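Local atomic coordinates of 6-phospho-alpha-glucosidase (Merdibacter massiliensis, PDB entry 6VC6), a protein that probably hydrolyses 6-phospho-alpha-glucosides, releasing glucose 6-phosphate, with the help of a bound NAD and a divalent metal ion such as manganese. Residues A[231-234]-A[235-239]; A[169-172]-A[173-177]. One frame throughout, in Å; residues are numbered along the deposited sequence.

Contact 1. Residues A[231-234]-A[235-239]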
loop_
_atom_site.group_PDB
_atom_site.type_symbol
_atom_site.label_atom_id
_atom_site.label_comp_id
_atom_site.label_asym_id
_atom_site.label_seq_id
_atom_site.Cartn_x
_atom_site.Cartn_y
_atom_site.Cartn_z
ATOM N N PRO A 231 -12.473 -12.843 2.742
ATOM C CA PRO A 231 -12.459 -11.521 2.110
ATOM C C PRO A 231 -13.804 -11.232 1.464
ATOM O O PRO A 231 -14.550 -12.143 1.099
ATOM C CB PRO A 231 -11.344 -11.633 1.063
ATOM C CG PRO A 231 -11.226 -13.095 0.790
ATOM C CD PRO A 231 -11.562 -13.791 2.076
ATOM N N GLN A 232 -14.113 -9.938 1.333
ATOM C CA GLN A 232 -15.421 -9.544 0.817
ATOM C C GLN A 232 -15.627 -10.024 -0.615
ATOM O O GLN A 232 -16.754 -10.353 -1.004
ATOM C CB GLN A 232 -15.589 -8.026 0.902
ATOM C CG GLN A 232 -16.894 -7.517 0.298
ATOM C CD GLN A 232 -16.928 -6.011 0.130
ATOM O OE1 GLN A 232 -16.082 -5.430 -0.550
ATOM N NE2 GLN A 232 -17.922 -5.371 0.735
ATOM N N ASP A 233 -14.559 -10.082 -1.406
ATOM C CA ASP A 233 -14.607 -10.564 -2.781
ATOM C C ASP A 233 -13.991 -11.954 -2.900
ATOM O O ASP A 233 -13.299 -12.261 -3.872
ATOM C CB ASP A 233 -13.906 -9.585 -3.720
ATOM C CG ASP A 233 -12.544 -9.152 -3.207
ATOM O OD1 ASP A 233 -12.126 -9.629 -2.131
ATOM O OD2 ASP A 233 -11.886 -8.334 -3.885
ATOM N N ALA A 234 -14.260 -12.814 -1.911
ATOM C CA ALA A 234 -13.604 -14.115 -1.817
ATOM C C ALA A 234 -13.786 -14.972 -3.063
ATOM O O ALA A 234 -12.963 -15.859 -3.315
ATOM C CB ALA A 234 -14.123 -14.875 -0.595
ATOM N N GLU A 235 -14.837 -14.731 -3.848
ATOM C CA GLU A 235 -15.082 -15.559 -5.023
ATOM C C GLU A 235 -14.065 -15.294 -6.127
ATOM O O GLU A 235 -13.799 -16.180 -6.946
ATOM C CB GLU A 235 -16.502 -15.330 -5.540
ATOM C CG GLU A 235 -17.584 -16.043 -4.739
ATOM C CD GLU A 235 -17.752 -15.475 -3.341
ATOM O OE1 GLU A 235 -17.718 -14.235 -3.193
ATOM O OE2 GLU A 235 -17.916 -16.269 -2.390
ATOM N N GLN A 236 -13.486 -14.095 -6.164
ATOM C CA GLN A 236 -12.541 -13.656 -7.180
ATOM C C GLN A 236 -11.089 -13.714 -6.718
ATOM O O GLN A 236 -10.195 -13.350 -7.487
ATOM C CB GLN A 236 -12.874 -12.228 -7.629
ATOM C CG GLN A 236 -14.188 -12.098 -8.378
ATOM C CD GLN A 236 -15.124 -11.094 -7.732
ATOM O OE1 GLN A 236 -14.877 -10.625 -6.621
ATOM N NE2 GLN A 236 -16.201 -10.755 -8.430
ATOM N N ARG A 237 -10.842 -14.055 -5.457
ATOM C CA ARG A 237 -9.502 -13.982 -4.894
ATOM C C ARG A 237 -8.740 -15.281 -5.122
ATOM O O ARG A 237 -9.319 -16.370 -5.154
ATOM C CB ARG A 237 -9.561 -13.677 -3.396
ATOM C CG ARG A 237 -10.329 -12.417 -3.054
ATOM C CD ARG A 237 -9.781 -11.215 -3.805
ATOM N NE ARG A 237 -8.491 -10.786 -3.276
ATOM C CZ ARG A 237 -8.338 -10.075 -2.164
ATOM N NH1 ARG A 237 -9.400 -9.709 -1.455
ATOM N NH2 ARG A 237 -7.125 -9.730 -1.756
ATOM N N ASP A 238 -7.426 -15.150 -5.278
ATOM C CA ASP A 238 -6.565 -16.314 -5.411
ATOM C C ASP A 238 -6.516 -17.089 -4.097
ATOM O O ASP A 238 -6.863 -16.579 -3.028
ATOM C CB ASP A 238 -5.157 -15.894 -5.836
ATOM C CG ASP A 238 -5.092 -15.458 -7.288
ATOM O OD1 ASP A 238 -5.851 -16.015 -8.110
ATOM O OD2 ASP A 238 -4.284 -14.562 -7.607
ATOM N N GLN A 239 -6.075 -18.346 -4.192
ATOM C CA GLN A 239 -6.092 -19.228 -3.028
ATOM C C GLN A 239 -5.205 -18.697 -1.909
ATOM O O GLN A 239 -5.532 -18.845 -0.726
ATOM C CB GLN A 239 -5.662 -20.638 -3.433
ATOM C CG GLN A 239 -5.692 -21.648 -2.296
ATOM C CD GLN A 239 -7.074 -21.804 -1.692
ATOM O OE1 GLN A 239 -8.074 -21.869 -2.409
ATOM N NE2 GLN A 239 -7.138 -21.861 -0.366
HETATM O O HOH W 1 -12.110 -17.643 -5.251
#

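Contact 2. Residues A[169-172]-A[173-177]. With MN (manganese (II) ion), chain E; NAD (nicotinamide-adenine-dinucleotide), chain G; G6P (6-O-phosphono-alpha-D-glucopyranose), chain F.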
loop_
_atom_site.group_PDB
_atom_site.type_symbol
_atom_site.label_atom_id
_atom_site.label_comp_id
_atom_site.label_asym_id
_atom_site.label_seq_id
_atom_site.Cartn_x
_atom_site.Cartn_y
_atom_site.Cartn_z
ATOM N N ILE A 169 -1.184 6.005 1.776
ATOM C CA ILE A 169 -2.374 5.273 2.188
ATOM C C ILE A 169 -2.228 3.801 1.819
ATOM O O ILE A 169 -1.431 3.423 0.956
ATOM C CB ILE A 169 -3.665 5.848 1.563
ATOM C CG1 ILE A 169 -3.637 5.700 0.040
ATOM C CG2 ILE A 169 -3.854 7.308 1.959
ATOM C CD1 ILE A 169 -4.618 6.603 -0.676
ATOM N N CYS A 170 -3.023 2.972 2.492
ATOM C CA CYS A 170 -3.080 1.537 2.253
ATOM C C CYS A 170 -4.526 1.080 2.348
ATOM O O CYS A 170 -5.280 1.575 3.191
ATOM C CB CYS A 170 -2.229 0.763 3.263
ATOM S SG CYS A 170 -2.391 -1.033 3.181
ATOM N N ASP A 171 -4.904 0.131 1.493
ATOM C CA ASP A 171 -6.286 -0.328 1.432
ATOM C C ASP A 171 -6.549 -1.552 2.300
ATOM O O ASP A 171 -7.681 -2.045 2.314
ATOM C CB ASP A 171 -6.697 -0.617 -0.017
ATOM C CG ASP A 171 -5.879 -1.715 -0.661
ATOM O OD1 ASP A 171 -6.186 -2.064 -1.821
ATOM O OD2 ASP A 171 -4.931 -2.224 -0.032
ATOM N N GLN A 172 -5.545 -2.038 3.037
ATOM C CA GLN A 172 -5.758 -3.219 3.872
ATOM C C GLN A 172 -6.716 -2.950 5.027
ATOM O O GLN A 172 -7.609 -3.783 5.261
ATOM C CB GLN A 172 -4.411 -3.761 4.355
ATOM C CG GLN A 172 -4.512 -4.761 5.495
ATOM C CD GLN A 172 -4.927 -6.143 5.030
ATOM O OE1 GLN A 172 -5.196 -7.026 5.842
ATOM N NE2 GLN A 172 -4.977 -6.339 3.717
ATOM N N PRO A 173 -6.602 -1.847 5.784
ATOM C CA PRO A 173 -7.585 -1.616 6.858
ATOM C C PRO A 173 -9.022 -1.545 6.367
ATOM O O PRO A 173 -9.923 -2.056 7.045
ATOM C CB PRO A 173 -7.124 -0.285 7.467
ATOM C CG PRO A 173 -5.670 -0.235 7.189
ATOM C CD PRO A 173 -5.512 -0.853 5.831
ATOM N N GLU A 174 -9.270 -0.929 5.208
ATOM C CA GLU A 174 -10.633 -0.885 4.687
ATOM C C GLU A 174 -11.087 -2.260 4.211
ATOM O O GLU A 174 -12.252 -2.633 4.398
ATOM C CB GLU A 174 -10.747 0.134 3.553
ATOM C CG GLU A 174 -12.118 0.134 2.878
ATOM C CD GLU A 174 -12.234 1.149 1.757
ATOM O OE1 GLU A 174 -12.338 2.357 2.052
ATOM O OE2 GLU A 174 -12.221 0.736 0.578
ATOM N N ASN A 175 -10.183 -3.028 3.594
ATOM C CA ASN A 175 -10.549 -4.360 3.122
ATOM C C ASN A 175 -10.945 -5.273 4.275
ATOM O O ASN A 175 -11.783 -6.164 4.101
ATOM C CB ASN A 175 -9.397 -4.972 2.328
ATOM C CG ASN A 175 -9.330 -4.450 0.907
ATOM O OD1 ASN A 175 -10.332 -3.997 0.353
ATOM N ND2 ASN A 175 -8.148 -4.512 0.307
ATOM N N ILE A 176 -10.356 -5.068 5.454
ATOM C CA ILE A 176 -10.769 -5.829 6.628
ATOM C C ILE A 176 -12.166 -5.409 7.069
ATOM O O ILE A 176 -12.994 -6.248 7.443
ATOM C CB ILE A 176 -9.737 -5.663 7.757
ATOM C CG1 ILE A 176 -8.473 -6.459 7.433
ATOM C CG2 ILE A 176 -10.316 -6.105 9.092
ATOM C CD1 ILE A 176 -7.260 -6.005 8.200
HETATM N N MSE A 177 -12.453 -4.111 7.022
HETATM C CA MSE A 177 -13.783 -3.606 7.338
HETATM C C MSE A 177 -14.802 -4.144 6.339
HETATM O O MSE A 177 -15.930 -4.476 6.703
HETATM C CB MSE A 177 -13.797 -2.075 7.340
HETATM C CG MSE A 177 -13.052 -1.443 8.510
HETATM SE SE MSE A 177 -13.829 -1.877 10.250
HETATM C CE MSE A 177 -12.640 -3.338 10.765
HETATM MN MN MN E . -1.039 -1.959 1.748
HETATM P PA NAD G . 3.087 -3.268 -11.829
HETATM O O1A NAD G . 1.970 -3.937 -12.593
HETATM O O2A NAD G . 4.518 -3.687 -12.063
HETATM O O5B NAD G . 2.989 -1.681 -12.067
HETATM C C5B NAD G . 4.086 -0.832 -11.749
HETATM C C4B NAD G . 4.213 0.250 -12.808
HETATM O O4B NAD G . 4.994 1.336 -12.304
HETATM C C3B NAD G . 4.923 -0.289 -14.040
HETATM O O3B NAD G . 4.150 0.007 -15.204
HETATM C C2B NAD G . 6.236 0.461 -14.101
HETATM O O2B NAD G . 6.570 0.786 -15.452
HETATM C C1B NAD G . 5.960 1.712 -13.286
HETATM N N9A NAD G . 7.194 2.245 -12.657
HETATM C C8A NAD G . 8.168 1.538 -12.054
HETATM N N7A NAD G . 9.153 2.357 -11.600
HETATM C C5A NAD G . 8.810 3.618 -11.922
HETATM C C6A NAD G . 9.395 4.969 -11.745
HETATM N N6A NAD G . 10.580 5.143 -11.113
HETATM N N1A NAD G . 8.705 6.023 -12.236
HETATM C C2A NAD G . 7.525 5.868 -12.866
HETATM N N3A NAD G . 6.938 4.675 -13.062
HETATM C C4A NAD G . 7.522 3.536 -12.623
HETATM O O3 NAD G . 2.785 -3.371 -10.251
HETATM P PN NAD G . 1.305 -3.587 -9.663
HETATM O O1N NAD G . 1.173 -5.026 -9.222
HETATM O O2N NAD G . 0.290 -2.975 -10.600
HETATM O O5D NAD G . 1.400 -2.667 -8.349
HETATM C C5D NAD G . 1.271 -1.251 -8.454
HETATM C C4D NAD G . 1.727 -0.630 -7.142
HETATM O O4D NAD G . 0.603 -0.415 -6.285
HETATM C C3D NAD G . 2.675 -1.568 -6.409
HETATM O O3D NAD G . 3.808 -0.824 -5.957
HETATM C C2D NAD G . 1.893 -2.037 -5.203
HETATM O O2D NAD G . 2.749 -2.245 -4.079
HETATM C C1D NAD G . 0.948 -0.872 -4.978
HETATM N N1N NAD G . -0.223 -1.243 -4.188
HETATM C C2N NAD G . -0.330 -0.697 -2.976
HETATM C C3N NAD G . -1.404 -0.985 -2.154
HETATM C C7N NAD G . -1.472 -0.345 -0.800
HETATM O O7N NAD G . -2.270 -0.763 0.022
HETATM N N7N NAD G . -0.643 0.663 -0.531
HETATM C C4N NAD G . -2.392 -1.850 -2.607
HETATM C C5N NAD G . -2.257 -2.412 -3.872
HETATM C C6N NAD G . -1.154 -2.084 -4.657
HETATM C C1 G6P F . -2.599 -5.921 0.265
HETATM C C2 G6P F . -1.849 -4.630 0.625
HETATM C C3 G6P F . -0.985 -4.072 -0.492
HETATM C C4 G6P F . -0.275 -5.215 -1.180
HETATM C C5 G6P F . -1.330 -6.032 -1.902
HETATM C C6 G6P F . -0.683 -7.265 -2.519
HETATM O O1 G6P F . -4.005 -5.727 0.470
HETATM O O2 G6P F . -2.796 -3.630 1.027
HETATM O O3 G6P F . -0.029 -3.142 0.026
HETATM O O4 G6P F . 0.667 -4.692 -2.121
HETATM O O5 G6P F . -2.376 -6.494 -1.039
HETATM O O6 G6P F . -1.467 -7.687 -3.628
HETATM P P G6P F . -0.891 -8.768 -4.670
HETATM O O1P G6P F . -0.076 -7.922 -5.619
HETATM O O2P G6P F . -0.077 -9.717 -3.822
HETATM O O3P G6P F . -2.130 -9.392 -5.265
HETATM O O HOH W 2 -7.230 1.847 4.928
#

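Contact 1. Residues A[231-234]-A[235-239]
Asp233 and Arg237, four residues apart on a tight loop, are joined by a salt bridge: Arg237 NH1 donates to Asp233 OD1 across 2.8 Å. The bond is fairly straight (N-H...O 154°), uses the syn side of the carboxylate and leaves through the edge of the guanidinium, yet the two flat groups are turned 66° against each other, and OD1 alone accepts; OD2 is not bonded to the guanidinium. Arginine suits the place because its long chain can curl back: bends at chi2 (-55°) and chi3 fold it so that it crosses the Asp233 side chain obliquely and Arg237 CD comes 3.3 Å from Asp233 OD1. Pro231 CB lies 3.7 Å from Arg237 NH1. Asp233 also acts through its backbone, its O accepting from Gln236 N at 2.9 Å from above the carbonyl plane, while the Gln236 side chain folds over so that OE1 stands 3.2 Å from Asp233 CB. Behind this pair is a type I turn, Pro231 to Ala234, closed by a weak bond from Ala234 N to Pro231 O; the ring of proline restricts the backbone where the turn starts. A water lies between Ala234 O (2.8 Å) and Arg237 O. Glu235 turns its carboxylate to a salt bridge with Arg182 of helix 172-184, and Arg237, besides its salt bridge, makes a cation-pi contact with Trp241. The stretch belongs to the connection between helix 217-227 and helix 239-246, with Pro231, the small Ala234 and Arg237 resting on Leu242 of the latter, and Gln232 and Ala234 touching helix 172-184.

Contact 2. Residues A[169-172]-A[173-177]
Pro173 sets its ring beside Cys170, with CD 3.6 Å from Cys170 O and somewhat farther from SG. Lacking an N-H, proline fits the first turn of a helix, where a backbone N-H would have no helical carbonyl to donate to; the turn into the helix is capped by Cys170 SG, which accepts from Gln172 N. The same sulfur binds the manganese ion at 2.2 Å, carried there with SG anti to the backbone N (chi1 173°), and His200 is its companion ligand from the protein. At Glu174 a water that donates to Cys170 O accepts a weak hydrogen bond from the backbone N, while the extended side chain ends in a salt bridge with Arg178. Here a parallel strand turns into a helix in a Rossmann-type fold, at the C-terminal edge of the parallel strands, where such folds bind dinucleotides: Asp171 N donates to the NAD carboxamide oxygen O7N at 3.1 Å, and that oxygen also binds the metal. Asn175 N then closes the first helical turn on Asp171 O (3.0 Å), and its amide lies across the Asp171 carboxylate, ND2 3.7 Å from CG, with the planes 51° apart. The carboxylate is shared out: OD1 is hydrogen-bonded to His319 and OD2 stands 2.8 Å from O2 of the bound sugar phosphate. With an alanine in place of Asp171, His319 would probably lose its carboxylate partner, and a gap would open beside the sugar O2 and the Asn175 amide. Ile176 N continues the helix onto Gln172 O, and its CD1 packs 3.3 Å from Gln172 OE1, which Thr262 holds by a hydrogen bond; Ile176 also rests on Phe204 of strand 201-209.

In the fold
Contact 2 forms part of the wall of the active site itself, whereas contact 1 stands one layer back: at the nearest atoms, the Arg237 side chain is about 6 Å from the sugar phosphate and about 9 Å from NAD. The centres of the two contacts are 15 Å apart, and their nearest atoms, about 5 Å apart, do not touch. Helix 172-184, begun by contact 2, nevertheless ties them together, for Arg178 pairs with Glu174 and also bonds to Gln232. Tyr245 of helix 239-246 touches Gln172 and Asn175 as well as Pro231. From contact 1, Asp238 forms a salt bridge with Arg283, which is hydrogen-bonded to the sugar phosphate; Trp241 belongs to the same sugar phosphate pocket.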